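Local coordinates for protein galactose-binding lectin (Arachis hypogaea, PDB 2DVF) that binds D-galactose as a homotetrameric legume lectin that carries manganese and calcium ions, at residues V120-Y125 against D136-D141. Numbering follows the deposited sequence.
With MN (manganese (II) ion), chain F; CA (calcium ion), chain E.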
loop_
_atom_site.group_PDB
_atom_site.type_symbol
_atom_site.label_atom_id
_atom_site.label_comp_id
_atom_site.label_asym_id
_atom_site.label_seq_id
_atom_site.Cartn_x
_atom_site.Cartn_y
_atom_site.Cartn_z
ATOM N N VAL A 120 -8.932 -21.545 10.186
ATOM C CA VAL A 120 -8.183 -22.493 9.383
ATOM C C VAL A 120 -7.169 -23.038 10.372
ATOM O O VAL A 120 -6.297 -22.309 10.846
ATOM C CB VAL A 120 -7.424 -21.807 8.237
ATOM C CG1 VAL A 120 -6.771 -22.860 7.357
ATOM C CG2 VAL A 120 -8.365 -20.936 7.435
ATOM N N GLU A 121 -7.290 -24.313 10.707
ATOM C CA GLU A 121 -6.372 -24.891 11.662
ATOM C C GLU A 121 -5.214 -25.644 11.025
ATOM O O GLU A 121 -5.283 -26.095 9.878
ATOM C CB GLU A 121 -7.124 -25.809 12.624
ATOM C CG GLU A 121 -7.835 -26.959 11.965
ATOM C CD GLU A 121 -8.193 -28.036 12.955
ATOM O OE1 GLU A 121 -9.001 -27.768 13.858
ATOM O OE2 GLU A 121 -7.655 -29.151 12.836
ATOM N N PHE A 122 -4.135 -25.743 11.793
ATOM C CA PHE A 122 -2.920 -26.430 11.386
ATOM C C PHE A 122 -2.657 -27.383 12.537
ATOM O O PHE A 122 -1.782 -27.184 13.386
ATOM C CB PHE A 122 -1.809 -25.408 11.194
ATOM C CG PHE A 122 -2.117 -24.406 10.118
ATOM C CD1 PHE A 122 -1.899 -24.716 8.779
ATOM C CD2 PHE A 122 -2.684 -23.172 10.437
ATOM C CE1 PHE A 122 -2.244 -23.809 7.773
ATOM C CE2 PHE A 122 -3.031 -22.267 9.445
ATOM C CZ PHE A 122 -2.812 -22.583 8.109
ATOM N N ASP A 123 -3.482 -28.423 12.534
ATOM C CA ASP A 123 -3.511 -29.467 13.534
ATOM C C ASP A 123 -2.345 -30.452 13.436
ATOM O O ASP A 123 -2.141 -31.100 12.411
ATOM C CB ASP A 123 -4.848 -30.191 13.401
ATOM C CG ASP A 123 -5.335 -30.763 14.700
ATOM O OD1 ASP A 123 -4.489 -31.281 15.457
ATOM O OD2 ASP A 123 -6.557 -30.706 14.956
ATOM N N THR A 124 -1.596 -30.571 14.526
ATOM C CA THR A 124 -0.440 -31.454 14.572
ATOM C C THR A 124 -0.628 -32.599 15.555
ATOM O O THR A 124 0.319 -33.328 15.853
ATOM C CB THR A 124 0.802 -30.685 14.995
ATOM O OG1 THR A 124 0.652 -30.290 16.361
ATOM C CG2 THR A 124 0.985 -29.440 14.135
ATOM N N TYR A 125 -1.843 -32.748 16.072
ATOM C CA TYR A 125 -2.132 -33.824 17.009
ATOM C C TYR A 125 -3.528 -34.392 16.760
ATOM O O TYR A 125 -4.520 -33.676 16.827
ATOM C CB TYR A 125 -2.005 -33.322 18.451
ATOM C CG TYR A 125 -2.118 -34.419 19.487
ATOM C CD1 TYR A 125 -3.363 -34.871 19.926
ATOM C CD2 TYR A 125 -0.977 -35.024 20.016
ATOM C CE1 TYR A 125 -3.474 -35.898 20.864
ATOM C CE2 TYR A 125 -1.075 -36.055 20.955
ATOM C CZ TYR A 125 -2.328 -36.485 21.374
ATOM O OH TYR A 125 -2.434 -37.496 22.302
ATOM N N ASP A 136 -1.249 -35.301 10.429
ATOM C CA ASP A 136 -1.321 -33.848 10.528
ATOM C C ASP A 136 -2.253 -33.373 9.415
ATOM O O ASP A 136 -2.358 -34.020 8.361
ATOM C CB ASP A 136 0.062 -33.207 10.366
ATOM C CG ASP A 136 0.996 -33.539 11.511
ATOM O OD1 ASP A 136 0.499 -33.875 12.608
ATOM O OD2 ASP A 136 2.230 -33.448 11.316
ATOM N N HIS A 137 -2.918 -32.246 9.641
ATOM C CA HIS A 137 -3.864 -31.733 8.664
ATOM C C HIS A 137 -4.163 -30.236 8.748
ATOM O O HIS A 137 -3.930 -29.587 9.771
ATOM C CB HIS A 137 -5.181 -32.488 8.818
ATOM C CG HIS A 137 -5.737 -32.427 10.206
ATOM N ND1 HIS A 137 -5.224 -33.172 11.244
ATOM C CD2 HIS A 137 -6.729 -31.674 10.739
ATOM C CE1 HIS A 137 -5.875 -32.883 12.356
ATOM N NE2 HIS A 137 -6.793 -31.975 12.077
ATOM N N VAL A 138 -4.685 -29.704 7.647
ATOM C CA VAL A 138 -5.094 -28.311 7.561
ATOM C C VAL A 138 -6.618 -28.431 7.529
ATOM O O VAL A 138 -7.156 -29.297 6.838
ATOM C CB VAL A 138 -4.594 -27.646 6.252
ATOM C CG1 VAL A 138 -5.087 -26.216 6.172
ATOM C CG2 VAL A 138 -3.082 -27.663 6.195
ATOM N N GLY A 139 -7.319 -27.593 8.282
ATOM C CA GLY A 139 -8.763 -27.699 8.287
ATOM C C GLY A 139 -9.541 -26.406 8.384
ATOM O O GLY A 139 -9.049 -25.405 8.896
ATOM N N ILE A 140 -10.766 -26.436 7.866
ATOM C CA ILE A 140 -11.668 -25.293 7.909
ATOM C C ILE A 140 -12.611 -25.561 9.081
ATOM O O ILE A 140 -13.348 -26.550 9.087
ATOM C CB ILE A 140 -12.507 -25.177 6.614
ATOM C CG1 ILE A 140 -11.588 -25.022 5.398
ATOM C CG2 ILE A 140 -13.455 -24.004 6.713
ATOM C CD1 ILE A 140 -10.646 -23.839 5.469
ATOM N N ASP A 141 -12.574 -24.689 10.081
ATOM C CA ASP A 141 -13.421 -24.855 11.250
ATOM C C ASP A 141 -14.547 -23.835 11.298
ATOM O O ASP A 141 -14.359 -22.663 10.969
ATOM C CB ASP A 141 -12.585 -24.757 12.530
ATOM C CG ASP A 141 -11.514 -25.836 12.615
ATOM O OD1 ASP A 141 -11.695 -26.918 12.015
ATOM O OD2 ASP A 141 -10.493 -25.607 13.297
HETATM MN MN MN F . -8.519 -30.988 13.474
HETATM CA CA CA E . -5.900 -31.674 17.519
#
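Glu121 and His137 reach the same manganese ion from neighbouring antiparallel strands, and Glu121 is the side chain to trace. Its CB leaves the strand close to Asp141 OD2. Glu121 CG, set between the backbone N and the carbonyl carbon (chi1 60°), lies 3.3 Å from that same Asp141 OD2 and also near Gly139 O. CD comes next, with the manganese to one side and Asp141 OD2 to the other, and there the carboxylate splits its duties. Glu121 OE2 binds manganese at 2.1 Å. Glu121 OE1 comes 2.7 Å from Asp141 OD2, the two carboxylate planes nearly perpendicular. Asp141 OD1 is hydrogen-bonded to Ser147 OG.

His137 binds the manganese through NE2 at 2.4 Å, and its ND1 is hydrogen-bonded to Thr135 O, which fixes the ring's rotation. Asp123 runs alongside, its CB over one face of the imidazole. Its carboxylate links both metals: Asp123 OD2 binds manganese at 2.5 Å and also calcium, and OD1 binds calcium. OD1 further accepts from Tyr125 N in an Asx turn, met nearly along its C-O axis, which probably helps bring Tyr125 O to the calcium at 2.5 Å. Asp132 serves both ions, and Asn127 joins the calcium shell.

Backbone bonds pair Glu121 with Gly139 and Asp123 with His137; the one from Asp123 N to His137 O is weak. On the other face of the sheet Val120, Phe122, Val138 and Ile140 pack side by side, Val120 CG1 lying 3.9 Å from Val138 CG1, against strands 173-179 and 185-191 of the second sheet. Two strands joined by a metal-binding loop, ions on one face and sandwich core on the other, make up the paired manganese-calcium site of the legume lectin fold.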